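PDB 4ZXA: hydroquinone dioxygenase large subunit from Pseudomonas sp., which forms, with a small subunit, an iron(II)-dependent hydroquinone 1,2-dioxygenase, which probably opens the aromatic ring of hydroquinone. Local coordinates for residues E[50-54]-E[55-59]; E[144-147]-E[148-151]; E[216-219]-E[220-223]; E[275-278]-E[279-282]. All coordinates share one frame; numbering follows the deposited sequence. Where two conformers were deposited one is given.

Contact 1: residues E[50-54]-E[55-59]; sequences WPAKG and ETRSH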
ATOM      1  N   TRP E  50      18.140 -11.142   0.889  1.00 26.48           N
ATOM      2  CA  TRP E  50      19.210 -11.105  -0.095  1.00 26.60           C
ATOM      3  C   TRP E  50      20.487 -10.601   0.568  1.00 30.92           C
ATOM      4  O   TRP E  50      20.433  -9.828   1.525  1.00 31.10           O
ATOM      5  CB  TRP E  50      18.837 -10.189  -1.268  1.00 23.66           C
ATOM      6  CG  TRP E  50      18.776  -8.736  -0.895  1.00 25.06           C
ATOM      7  CD1 TRP E  50      19.816  -7.851  -0.885  1.00 27.10           C
ATOM      8  CD2 TRP E  50      17.619  -7.998  -0.469  1.00 29.14           C
ATOM      9  NE1 TRP E  50      19.379  -6.606  -0.491  1.00 27.37           N
ATOM     10  CE2 TRP E  50      18.036  -6.669  -0.228  1.00 25.89           C
ATOM     11  CE3 TRP E  50      16.269  -8.329  -0.278  1.00 31.22           C
ATOM     12  CZ2 TRP E  50      17.158  -5.673   0.204  1.00 26.05           C
ATOM     13  CZ3 TRP E  50      15.390  -7.333   0.152  1.00 23.70           C
ATOM     14  CH2 TRP E  50      15.839  -6.023   0.385  1.00 26.77           C
ATOM     15  N   PRO E  51      21.647 -11.044   0.061  1.00 30.98           N
ATOM     16  CA  PRO E  51      22.949 -10.623   0.591  1.00 33.95           C
ATOM     17  C   PRO E  51      23.317  -9.207   0.158  1.00 36.84           C
ATOM     18  O   PRO E  51      23.082  -8.848  -1.002  1.00 33.34           O
ATOM     19  CB  PRO E  51      23.916 -11.610  -0.061  1.00 38.93           C
ATOM     20  CG  PRO E  51      23.229 -12.012  -1.332  1.00 31.57           C
ATOM     21  CD  PRO E  51      21.780 -12.079  -0.979  1.00 29.35           C
ATOM     22  N   ALA E  52      23.882  -8.424   1.075  1.00 30.36           N
ATOM     23  CA  ALA E  52      24.406  -7.099   0.751  1.00 31.69           C
ATOM     24  C   ALA E  52      25.377  -6.578   1.826  1.00 41.59           C
ATOM     25  O   ALA E  52      24.996  -6.361   2.980  1.00 40.02           O
ATOM     26  CB  ALA E  52      23.256  -6.104   0.520  1.00 34.69           C
ATOM     27  N   LYS E  53      26.635  -6.384   1.442  1.00 46.18           N
ATOM     28  CA  LYS E  53      27.674  -5.950   2.379  1.00 45.51           C
ATOM     29  C   LYS E  53      27.792  -6.872   3.599  1.00 48.18           C
ATOM     30  O   LYS E  53      27.819  -6.413   4.743  1.00 46.41           O
ATOM     31  CB  LYS E  53      27.452  -4.496   2.824  1.00 37.92           C
ATOM     32  CG  LYS E  53      27.344  -3.514   1.671  1.00 45.15           C
ATOM     33  CD  LYS E  53      27.581  -2.071   2.110  1.00 45.73           C
ATOM     34  CE  LYS E  53      27.086  -1.817   3.532  1.00 47.96           C
ATOM     35  NZ  LYS E  53      27.040  -0.356   3.871  1.00 44.21           N
ATOM     36  N   GLY E  54      27.869  -8.175   3.355  1.00 49.17           N
ATOM     37  CA  GLY E  54      28.136  -9.116   4.433  1.00 52.06           C
ATOM     38  C   GLY E  54      26.946  -9.483   5.305  1.00 57.94           C
ATOM     39  O   GLY E  54      27.013 -10.414   6.113  1.00 57.40           O
ATOM     40  N   GLU E  55      25.844  -8.761   5.146  1.00 49.12           N
ATOM     41  CA  GLU E  55      24.664  -9.077   5.930  1.00 44.52           C
ATOM     42  C   GLU E  55      23.495  -9.484   5.047  1.00 43.46           C
ATOM     43  O   GLU E  55      23.422  -9.122   3.871  1.00 42.69           O
ATOM     44  CB  GLU E  55      24.302  -7.909   6.852  1.00 45.07           C
ATOM     45  CG  GLU E  55      25.185  -7.841   8.093  1.00 58.03           C
ATOM     46  CD  GLU E  55      25.237  -6.456   8.731  1.00 63.16           C
ATOM     47  OE1 GLU E  55      24.246  -5.697   8.621  1.00 57.22           O
ATOM     48  OE2 GLU E  55      26.279  -6.130   9.341  1.00 58.44           O
ATOM     49  N   THR E  56      22.596 -10.267   5.622  1.00 39.91           N
ATOM     50  CA  THR E  56      21.362 -10.625   4.959  1.00 34.33           C
ATOM     51  C   THR E  56      20.366  -9.483   5.114  1.00 35.14           C
ATOM     52  O   THR E  56      20.097  -9.038   6.223  1.00 33.95           O
ATOM     53  CB  THR E  56      20.798 -11.906   5.560  1.00 34.08           C
ATOM     54  OG1 THR E  56      21.537 -13.014   5.041  1.00 33.98           O
ATOM     55  CG2 THR E  56      19.326 -12.069   5.205  1.00 34.02           C
ATOM     56  N   ARG E  57      19.838  -8.988   4.001  1.00 30.89           N
ATOM     57  CA  ARG E  57      18.881  -7.894   4.054  1.00 32.30           C
ATOM     58  C   ARG E  57      17.454  -8.434   3.873  1.00 33.90           C
ATOM     59  O   ARG E  57      17.242  -9.441   3.201  1.00 31.84           O
ATOM     60  CB  ARG E  57      19.199  -6.844   2.985  1.00 29.59           C
ATOM     61  CG  ARG E  57      20.679  -6.567   2.765  1.00 34.80           C
ATOM     62  CD  ARG E  57      21.466  -6.443   4.072  1.00 41.96           C
ATOM     63  NE  ARG E  57      21.463  -5.102   4.644  1.00 38.85           N
ATOM     64  CZ  ARG E  57      22.564  -4.411   4.946  1.00 44.82           C
ATOM     65  NH1 ARG E  57      23.769  -4.921   4.727  1.00 41.03           N
ATOM     66  NH2 ARG E  57      22.462  -3.203   5.478  1.00 44.47           N
ATOM     67  N   SER E  58      16.474  -7.765   4.467  1.00 31.10           N
ATOM     68  CA  SER E  58      15.094  -8.219   4.340  1.00 32.00           C
ATOM     69  C   SER E  58      14.138  -7.117   3.936  1.00 31.20           C
ATOM     70  O   SER E  58      14.426  -5.928   4.084  1.00 29.64           O
ATOM     71  CB  SER E  58      14.606  -8.849   5.644  1.00 29.18           C
ATOM     72  OG  SER E  58      15.521  -9.825   6.083  1.00 44.97           O
ATOM     73  N   HIS E  59      12.979  -7.533   3.444  1.00 29.55           N
ATOM     74  CA  HIS E  59      11.937  -6.596   3.083  1.00 32.46           C
ATOM     75  C   HIS E  59      10.555  -7.263   3.081  1.00 29.77           C
ATOM     76  O   HIS E  59      10.377  -8.369   2.567  1.00 26.28           O
ATOM     77  CB  HIS E  59      12.262  -5.959   1.737  1.00 25.46           C
ATOM     78  CG  HIS E  59      11.223  -4.996   1.268  1.00 28.56           C
ATOM     79  ND1 HIS E  59      11.062  -3.749   1.826  1.00 29.06           N
ATOM     80  CD2 HIS E  59      10.285  -5.100   0.296  1.00 29.04           C
ATOM     81  CE1 HIS E  59      10.079  -3.119   1.215  1.00 22.48           C
ATOM     82  NE2 HIS E  59       9.592  -3.914   0.280  1.00 27.50           N
TER
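Trp50 and Arg57 face each other on one side of a tight beta hairpin, whose strands 50-52 and 55-59 are joined by a type I' turn with Lys53 and Gly54 at its corners. As a hydrogen-bonded antiparallel pair they are linked by Arg57 N to Trp50 O at 2.7 Å, and by Trp50 N to Arg57 O at 3.0 Å. Nearer the turn, Ala52 N gives to Glu55 O at 2.9 Å. The tight half is built mainly of carbon contacts. Arg57 CB stands over the face of the indole, 3.7 Å from the centroid of the Trp50 five-membered ring and 25° off its normal, a CH-pi contact. Two bends, chi2 -44° and chi3 -87°, then turn the arginine back past Ala52, so that Arg57 CG lies 3.4 Å from Ala52 CB and NH1 makes a weak bond to Ala52 O. His59 CB closes the benzo end of the indole at its edge, 3.8 Å from Trp50 CZ3. The loose part is the turn, where Lys53, Gly54 and Glu55 are exposed. There Glu55 OE1 is a long 4.0 Å from Arg57 NH1 and well out of the guanidinium plane, so charge alone relates them. Trp50 NE1 donates to Val114 O, and the ring also touches Tyr116 of strand 116-121, while Arg57 packs on Ile27 of the small subunit, setting the hairpin of strands 45-52 and 55-62 against both.

Contact 2: residues E[144-147]-E[148-151]; sequences FAAP and EETG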
ATOM      1  N   PHE E 144      -5.931 -12.177  -9.573  1.00 21.97           N
ATOM      2  CA  PHE E 144      -6.239 -11.520 -10.839  1.00 25.23           C
ATOM      3  C   PHE E 144      -7.470 -10.603 -10.768  1.00 24.70           C
ATOM      4  O   PHE E 144      -7.854  -9.984 -11.757  1.00 23.45           O
ATOM      5  CB  PHE E 144      -6.469 -12.578 -11.905  1.00 26.82           C
ATOM      6  CG  PHE E 144      -5.427 -12.599 -12.976  1.00 27.12           C
ATOM      7  CD1 PHE E 144      -4.921 -13.804 -13.435  1.00 25.44           C
ATOM      8  CD2 PHE E 144      -4.978 -11.420 -13.547  1.00 24.85           C
ATOM      9  CE1 PHE E 144      -3.978 -13.830 -14.424  1.00 30.56           C
ATOM     10  CE2 PHE E 144      -4.031 -11.441 -14.556  1.00 26.02           C
ATOM     11  CZ  PHE E 144      -3.535 -12.647 -14.990  1.00 33.06           C
ATOM     12  N   ALA E 145      -8.080 -10.519  -9.595  1.00 22.95           N
ATOM     13  CA  ALA E 145      -9.322  -9.780  -9.439  1.00 28.44           C
ATOM     14  C   ALA E 145      -9.149  -8.557  -8.551  1.00 27.27           C
ATOM     15  O   ALA E 145      -8.193  -8.476  -7.782  1.00 24.39           O
ATOM     16  CB  ALA E 145     -10.392 -10.687  -8.869  1.00 26.86           C
ATOM     17  N   ALA E 146     -10.077  -7.610  -8.670  1.00 24.61           N
ATOM     18  CA  ALA E 146     -10.109  -6.451  -7.788  1.00 23.48           C
ATOM     19  C   ALA E 146     -10.547  -6.873  -6.399  1.00 25.27           C
ATOM     20  O   ALA E 146     -11.163  -7.928  -6.228  1.00 23.81           O
ATOM     21  CB  ALA E 146     -11.042  -5.392  -8.322  1.00 24.89           C
ATOM     22  N   PRO E 147     -10.217  -6.052  -5.399  1.00 23.30           N
ATOM     23  CA  PRO E 147     -10.475  -6.416  -4.004  1.00 23.44           C
ATOM     24  C   PRO E 147     -11.952  -6.668  -3.724  1.00 22.71           C
ATOM     25  O   PRO E 147     -12.285  -7.617  -3.029  1.00 24.56           O
ATOM     26  CB  PRO E 147      -9.948  -5.206  -3.232  1.00 25.15           C
ATOM     27  CG  PRO E 147      -8.859  -4.656  -4.129  1.00 22.17           C
ATOM     28  CD  PRO E 147      -9.353  -4.865  -5.518  1.00 20.56           C
ATOM     29  N   GLU E 148     -12.819  -5.833  -4.277  0.57 24.48           N
ATOM     30  CA  GLU E 148     -14.263  -5.986  -4.098  0.57 25.52           C
ATOM     31  C   GLU E 148     -14.795  -7.305  -4.655  0.57 27.47           C
ATOM     32  O   GLU E 148     -15.932  -7.692  -4.385  0.57 27.43           O
ATOM     33  CB  GLU E 148     -14.998  -4.807  -4.744  0.57 25.35           C
ATOM     34  CG  GLU E 148     -15.067  -3.585  -3.863  0.57 23.81           C
ATOM     35  CD  GLU E 148     -15.912  -3.827  -2.633  0.57 27.71           C
ATOM     36  OE1 GLU E 148     -17.133  -3.552  -2.695  0.57 30.28           O
ATOM     37  OE2 GLU E 148     -15.358  -4.296  -1.609  0.57 24.21           O
ATOM     38  N   GLU E 149     -13.960  -7.994  -5.426  1.00 28.98           N
ATOM     39  CA  GLU E 149     -14.378  -9.212  -6.112  1.00 27.72           C
ATOM     40  C   GLU E 149     -13.873 -10.492  -5.474  1.00 28.80           C
ATOM     41  O   GLU E 149     -14.224 -11.582  -5.911  1.00 28.80           O
ATOM     42  CB  GLU E 149     -13.834  -9.222  -7.538  1.00 28.82           C
ATOM     43  CG  GLU E 149     -14.355  -8.187  -8.492  1.00 28.36           C
ATOM     44  CD  GLU E 149     -13.853  -8.464  -9.905  1.00 31.61           C
ATOM     45  OE1 GLU E 149     -12.628  -8.372 -10.150  1.00 30.20           O
ATOM     46  OE2 GLU E 149     -14.682  -8.804 -10.768  1.00 36.73           O
ATOM     47  N   THR E 150     -12.999 -10.386  -4.492  1.00 26.65           N
ATOM     48  CA  THR E 150     -12.375 -11.595  -3.993  1.00 26.09           C
ATOM     49  C   THR E 150     -12.272 -11.551  -2.487  1.00 25.06           C
ATOM     50  O   THR E 150     -12.647 -10.551  -1.862  1.00 25.79           O
ATOM     51  CB  THR E 150     -10.985 -11.808  -4.624  1.00 30.52           C
ATOM     52  OG1 THR E 150     -10.548 -13.152  -4.385  1.00 32.47           O
ATOM     53  CG2 THR E 150      -9.969 -10.820  -4.048  1.00 26.48           C
ATOM     54  N   GLY E 151     -11.784 -12.641  -1.906  1.00 20.03           N
ATOM     55  CA  GLY E 151     -11.571 -12.695  -0.466  1.00 23.28           C
ATOM     56  C   GLY E 151     -10.177 -12.239  -0.039  1.00 31.67           C
ATOM     57  O   GLY E 151      -9.540 -11.396  -0.687  1.00 24.04           O
TER
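A short 3-10 turn through Pro147, Glu148 and Glu149 folds the chain back so that Glu149 meets Ala145 and Ala146. Its backbone evidence is two bonds from residue i+3 to residue i: Glu149 N to Ala146 O at 2.9 Å, and Thr150 N to Pro147 O at 3.2 Å. The second is nearly straight at hydrogen (174°), yet in both the donor lies above the carbonyl plane and uses no lone pair, consistent with the close winding of a 3-10 turn. The side chain of Glu149 adds a third link. Glu149 CB sits 3.2 Å from Ala146 O; with chi1 -66° setting CG beside the backbone N and the chain extended beyond it, the carboxylate is carried back to the start of the turn. OE1 receives Ala146 N at 3.0 Å through its anti lone pair, with an N-H...O angle of 153°. Glu149 thus grips Ala146 from both ends, its amide on the carbonyl and its carboxylate on the N-H. The latter bond corresponds to one half of a capping box, here at a 3-10 turn, and probably steadies the bend in the loop between helix 122-136 and helix 162-165. The methyls lie close by: Ala145 CB is 3.5 Å and Ala146 CB 3.8 Å from Glu149 OE1. The same OE1 forms a salt bridge with Arg310, while OE2 accepts from Asn191, so both oxygens are held and the negative charge is probably well balanced. Thr150 places CG2 3.8 Å from Ala146 O, and its OG1 accepts from Asp142 N. Tyr44 of the second copy of this protein packs on Ala146 and Pro147.

Contact 3: residues E[216-219]-E[220-223]; sequences AFSL and FKYL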
ATOM      1  N   ALA E 216     -17.180 -10.209 -37.433  1.00 24.57           N
ATOM      2  CA  ALA E 216     -17.400  -9.040 -36.602  1.00 24.26           C
ATOM      3  C   ALA E 216     -17.974  -9.511 -35.278  1.00 23.44           C
ATOM      4  O   ALA E 216     -18.832 -10.389 -35.257  1.00 23.04           O
ATOM      5  CB  ALA E 216     -18.357  -8.094 -37.292  1.00 23.50           C
ATOM      6  N   PHE E 217     -17.489  -8.953 -34.173  1.00 23.86           N
ATOM      7  CA  PHE E 217     -18.052  -9.270 -32.854  1.00 23.04           C
ATOM      8  C   PHE E 217     -18.168  -8.006 -32.027  1.00 23.39           C
ATOM      9  O   PHE E 217     -17.673  -6.952 -32.423  1.00 28.72           O
ATOM     10  CB  PHE E 217     -17.196 -10.307 -32.110  1.00 23.02           C
ATOM     11  CG  PHE E 217     -15.840  -9.791 -31.686  1.00 23.44           C
ATOM     12  CD1 PHE E 217     -14.842  -9.573 -32.619  1.00 25.23           C
ATOM     13  CD2 PHE E 217     -15.566  -9.538 -30.358  1.00 22.95           C
ATOM     14  CE1 PHE E 217     -13.592  -9.095 -32.238  1.00 23.86           C
ATOM     15  CE2 PHE E 217     -14.323  -9.074 -29.966  1.00 23.22           C
ATOM     16  CZ  PHE E 217     -13.332  -8.849 -30.910  1.00 24.63           C
ATOM     17  N   SER E 218     -18.827  -8.095 -30.880  1.00 23.79           N
ATOM     18  CA  SER E 218     -18.909  -6.937 -30.011  1.00 23.30           C
ATOM     19  C   SER E 218     -17.756  -6.930 -29.032  1.00 25.21           C
ATOM     20  O   SER E 218     -17.692  -7.749 -28.120  1.00 23.51           O
ATOM     21  CB  SER E 218     -20.227  -6.898 -29.253  1.00 26.10           C
ATOM     22  OG  SER E 218     -20.173  -5.914 -28.241  1.00 25.92           O
ATOM     23  N   LEU E 219     -16.847  -5.987 -29.230  1.00 23.98           N
ATOM     24  CA  LEU E 219     -15.714  -5.822 -28.348  1.00 24.86           C
ATOM     25  C   LEU E 219     -16.130  -5.372 -26.926  1.00 23.79           C
ATOM     26  O   LEU E 219     -15.574  -5.843 -25.940  1.00 21.60           O
ATOM     27  CB  LEU E 219     -14.705  -4.853 -28.975  1.00 20.18           C
ATOM     28  CG  LEU E 219     -13.434  -4.542 -28.177  1.00 22.84           C
ATOM     29  CD1 LEU E 219     -12.555  -5.793 -28.014  1.00 17.76           C
ATOM     30  CD2 LEU E 219     -12.651  -3.393 -28.822  1.00 17.80           C
ATOM     31  N   PHE E 220     -17.099  -4.467 -26.816  1.00 27.52           N
ATOM     32  CA  PHE E 220     -17.521  -3.995 -25.491  1.00 26.91           C
ATOM     33  C   PHE E 220     -18.139  -5.140 -24.679  1.00 26.87           C
ATOM     34  O   PHE E 220     -17.912  -5.251 -23.464  1.00 25.98           O
ATOM     35  CB  PHE E 220     -18.487  -2.809 -25.592  1.00 21.46           C
ATOM     36  CG  PHE E 220     -17.834  -1.527 -26.039  1.00 26.52           C
ATOM     37  CD1 PHE E 220     -16.484  -1.496 -26.389  1.00 22.20           C
ATOM     38  CD2 PHE E 220     -18.568  -0.345 -26.101  1.00 24.37           C
ATOM     39  CE1 PHE E 220     -15.873  -0.309 -26.797  1.00 21.05           C
ATOM     40  CE2 PHE E 220     -17.971   0.841 -26.507  1.00 25.92           C
ATOM     41  CZ  PHE E 220     -16.616   0.857 -26.858  1.00 27.20           C
ATOM     42  N   LYS E 221     -18.907  -5.984 -25.366  1.00 21.40           N
ATOM     43  CA  LYS E 221     -19.489  -7.185 -24.771  1.00 29.94           C
ATOM     44  C   LYS E 221     -18.394  -8.151 -24.329  1.00 25.77           C
ATOM     45  O   LYS E 221     -18.423  -8.722 -23.245  1.00 27.52           O
ATOM     46  CB  LYS E 221     -20.421  -7.887 -25.784  1.00 29.32           C
ATOM     47  CG  LYS E 221     -20.866  -9.287 -25.365  1.00 25.76           C
ATOM     48  CD  LYS E 221     -21.724  -9.968 -26.431  1.00 31.10           C
ATOM     49  CE  LYS E 221     -22.059 -11.407 -26.040  1.00 35.70           C
ATOM     50  NZ  LYS E 221     -22.991 -12.070 -26.994  1.00 39.08           N
ATOM     51  N   TYR E 222     -17.431  -8.338 -25.207  1.00 24.30           N
ATOM     52  CA  TYR E 222     -16.321  -9.217 -24.942  1.00 23.35           C
ATOM     53  C   TYR E 222     -15.572  -8.704 -23.712  1.00 24.21           C
ATOM     54  O   TYR E 222     -15.281  -9.477 -22.790  1.00 23.07           O
ATOM     55  CB  TYR E 222     -15.446  -9.244 -26.192  1.00 24.69           C
ATOM     56  CG  TYR E 222     -14.191 -10.069 -26.109  1.00 24.06           C
ATOM     57  CD1 TYR E 222     -14.171 -11.386 -26.548  1.00 23.71           C
ATOM     58  CD2 TYR E 222     -13.018  -9.515 -25.628  1.00 18.95           C
ATOM     59  CE1 TYR E 222     -13.022 -12.126 -26.492  1.00 26.00           C
ATOM     60  CE2 TYR E 222     -11.877 -10.247 -25.553  1.00 24.92           C
ATOM     61  CZ  TYR E 222     -11.873 -11.547 -25.992  1.00 27.13           C
ATOM     62  OH  TYR E 222     -10.700 -12.259 -25.923  1.00 29.89           O
ATOM     63  N   LEU E 223     -15.289  -7.403 -23.675  1.00 19.84           N
ATOM     64  CA  LEU E 223     -14.633  -6.826 -22.503  1.00 22.70           C
ATOM     65  C   LEU E 223     -15.523  -6.927 -21.264  1.00 24.91           C
ATOM     66  O   LEU E 223     -15.041  -7.222 -20.174  1.00 25.52           O
ATOM     67  CB  LEU E 223     -14.205  -5.374 -22.742  1.00 18.33           C
ATOM     68  CG  LEU E 223     -13.156  -5.197 -23.847  1.00 22.21           C
ATOM     69  CD1 LEU E 223     -12.751  -3.737 -23.972  1.00 19.55           C
ATOM     70  CD2 LEU E 223     -11.941  -6.080 -23.605  1.00 23.31           C
TER
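Phe217 and Tyr222 meet where strand 216-218 runs straight into helix 219-224. Followed outward, Tyr222 rests its CB against the carbonyl oxygens of Ser218 and Leu219; the nearest side-chain neighbour of that CB is Phe217 CE2 at 3.9 Å, and it sits at the edge of the phenyl ring, in its plane. Next, Tyr222 CG and CD1 are 4.0 and 4.1 Å from the same Phe217 CE2, and on the other flank Tyr222 CD2 is 4.4 Å from Leu219 CD1. The two rings form an offset edge-to-face pair, the edge of Phe217 toward the face of Tyr222, with centroids 5.7 Å apart and planes at 72°. The tyrosine ring also takes part in a cation-pi contact with Arg185. Ser218, the N-cap, has chi1 169°, which places OG opposite the backbone N and beside the carbonyl carbon, facing the first turn, where it accepts Lys221 N at 3.1 Å with an angle of 156°. Ser218 O takes Tyr222 N at 3.0 Å, and Leu219 O takes Leu223 N at 2.8 Å. With an alanine here the OG is missing, and the amide of Lys221 would probably lose its capping acceptor in a buried setting. Lys221 reaches Glu201 in a salt bridge, and strand 216-218 pairs with a strand of the small subunit. Ser218 OG and O thus satisfy two buried amides, with Phe217, Leu219 and Tyr222 packed beside them.

Contact 4: residues E[275-278]-E[279-282]; sequences VGDK and DDGN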
ATOM      1  N   VAL E 275       2.860   9.705 -13.492  1.00 21.55           N
ATOM      2  CA  VAL E 275       3.985   9.512 -14.388  1.00 20.77           C
ATOM      3  C   VAL E 275       5.227  10.167 -13.854  1.00 22.83           C
ATOM      4  O   VAL E 275       5.240  11.368 -13.586  1.00 22.25           O
ATOM      5  CB  VAL E 275       3.687  10.038 -15.792  1.00 25.45           C
ATOM      6  CG1 VAL E 275       4.906   9.846 -16.697  1.00 19.40           C
ATOM      7  CG2 VAL E 275       2.441   9.340 -16.355  1.00 19.62           C
ATOM      8  N   GLY E 276       6.279   9.369 -13.702  1.00 26.02           N
ATOM      9  CA  GLY E 276       7.527   9.875 -13.168  1.00 25.91           C
ATOM     10  C   GLY E 276       8.783   9.426 -13.888  1.00 31.77           C
ATOM     11  O   GLY E 276       8.744   8.694 -14.886  1.00 31.23           O
ATOM     12  N   ASP E 277       9.912   9.877 -13.355  1.00 38.68           N
ATOM     13  CA  ASP E 277      11.227   9.564 -13.885  1.00 43.14           C
ATOM     14  C   ASP E 277      11.620   8.107 -13.645  1.00 42.49           C
ATOM     15  O   ASP E 277      11.495   7.594 -12.533  1.00 42.22           O
ATOM     16  CB  ASP E 277      12.259  10.482 -13.242  1.00 52.00           C
ATOM     17  CG  ASP E 277      12.915  11.390 -14.240  1.00 56.42           C
ATOM     18  OD1 ASP E 277      13.506  10.855 -15.210  1.00 58.58           O
ATOM     19  OD2 ASP E 277      12.833  12.630 -14.059  1.00 57.26           O
ATOM     20  N   LYS E 278      12.046   7.434 -14.707  1.00 47.22           N
ATOM     21  CA  LYS E 278      12.410   6.029 -14.624  1.00 47.69           C
ATOM     22  C   LYS E 278      13.459   5.831 -13.545  1.00 54.97           C
ATOM     23  O   LYS E 278      13.410   4.873 -12.781  1.00 47.52           O
ATOM     24  CB  LYS E 278      12.928   5.530 -15.972  1.00 41.20           C
ATOM     25  CG  LYS E 278      12.381   4.182 -16.389  1.00 40.06           C
ATOM     26  CD  LYS E 278      12.523   3.965 -17.887  1.00 37.42           C
ATOM     27  CE  LYS E 278      13.978   4.050 -18.330  1.00 43.53           C
ATOM     28  NZ  LYS E 278      14.158   3.681 -19.762  1.00 37.97           N
ATOM     29  N   ASP E 279      14.433   6.729 -13.486  1.00 62.39           N
ATOM     30  CA  ASP E 279      15.466   6.599 -12.473  1.00 66.60           C
ATOM     31  C   ASP E 279      15.260   7.494 -11.250  1.00 66.62           C
ATOM     32  O   ASP E 279      15.316   7.020 -10.118  1.00 65.79           O
ATOM     33  CB  ASP E 279      16.842   6.847 -13.096  1.00 70.65           C
ATOM     34  CG  ASP E 279      17.032   6.086 -14.397  1.00 83.97           C
ATOM     35  OD1 ASP E 279      16.978   6.715 -15.473  1.00 77.21           O
ATOM     36  OD2 ASP E 279      17.228   4.855 -14.343  1.00 83.83           O
ATOM     37  N   ASP E 280      15.013   8.780 -11.479  1.00 67.30           N
ATOM     38  CA  ASP E 280      14.824   9.735 -10.384  1.00 66.55           C
ATOM     39  C   ASP E 280      13.611   9.492  -9.496  1.00 61.59           C
ATOM     40  O   ASP E 280      13.686   9.626  -8.278  1.00 59.40           O
ATOM     41  CB  ASP E 280      14.742  11.165 -10.924  1.00 62.91           C
ATOM     42  CG  ASP E 280      15.791  11.456 -11.967  1.00 68.13           C
ATOM     43  OD1 ASP E 280      15.777  12.574 -12.522  1.00 66.51           O
ATOM     44  OD2 ASP E 280      16.627  10.572 -12.234  1.00 67.81           O
ATOM     45  N   GLY E 281      12.497   9.137 -10.123  1.00 57.94           N
ATOM     46  CA  GLY E 281      11.238   8.954  -9.430  1.00 44.78           C
ATOM     47  C   GLY E 281      10.548  10.306  -9.383  1.00 42.92           C
ATOM     48  O   GLY E 281       9.416  10.430  -8.927  1.00 39.22           O
ATOM     49  N   ASN E 282      11.251  11.320  -9.876  1.00 42.68           N
ATOM     50  CA  ASN E 282      10.741  12.683  -9.921  1.00 38.07           C
ATOM     51  C   ASN E 282       9.463  12.761 -10.753  1.00 35.78           C
ATOM     52  O   ASN E 282       9.384  12.188 -11.833  1.00 31.74           O
ATOM     53  CB  ASN E 282      11.834  13.627 -10.441  1.00 39.82           C
ATOM     54  CG  ASN E 282      11.298  14.720 -11.345  1.00 68.63           C
ATOM     55  OD1 ASN E 282      10.894  15.786 -10.879  1.00 63.48           O
ATOM     56  ND2 ASN E 282      11.315  14.470 -12.649  1.00 66.31           N
TER
HETATM   57  O   HOH W   1      13.023   5.003 -10.374  1.00 46.52           O
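Asp277 and Asn282 are brought together by two unusual first torsions, chi1 -116° in the aspartate and 142° in the asparagine, both off the staggered positions. They turn the carboxylate and the amide toward one another across the loop, with planes 43° apart. Asn282 ND2 donates to Asp277 OD2 at 2.8 Å, meeting the anti lone pair, with OD2 lying a little out of the Asn282 amide plane. Beside this bond, Asp277 N gives to Asn282 O at 2.8 Å, and Gly281 N makes a weak bond to Asp277 O at 3.0 Å. Asp280 runs alongside Asp277, pointing the same way with carboxylates stacked; the CB atoms of Asp277 and Asp280 are 3.5 Å apart, and Asp277 OD2 is only 3.3 Å from Asp280 OD1. Two like charges so close probably repel, and the salt bridge from Arg284 to Asp277 OD2 would ease this. A leucine in place of Asp277 would probably leave Asn282 ND2 and Arg284 without their common acceptor, setting the asparagine amide free to turn. Lys278 heads the other way, its NZ bonded to Ala299 O and to the carbonyl of Asn258, a residue of the cadmium site. Lys278, Asp279 and Asp280, all with helix-like backbone angles, followed by Gly281 at positive phi, are the hallmark of a four-residue beta-hairpin loop, linking strands 270-277 and 283-290 of the cupin-type sheet that also holds His303.

Overall arrangement
The four contacts follow in series along the chain. Contact 1 ends a hairpin in an antiparallel sheet of its own; contact 3 lies on the other side of the chain's centre, their centres about 50 Å apart. Between them, contact 2 is about 34 Å from contact 1 and about 23 Å from contact 3, centre to centre. Contact 4, at the edge of the eight-stranded sheet carrying metal ligands, has its centre about 26 Å from that of contact 1. None touches another. Contacts 1 and 2 reach the second copy of this protein, contacts 1 and 3 the small subunit, contact 4 the latter only by its strand end; several thus lie at or beside subunit interfaces.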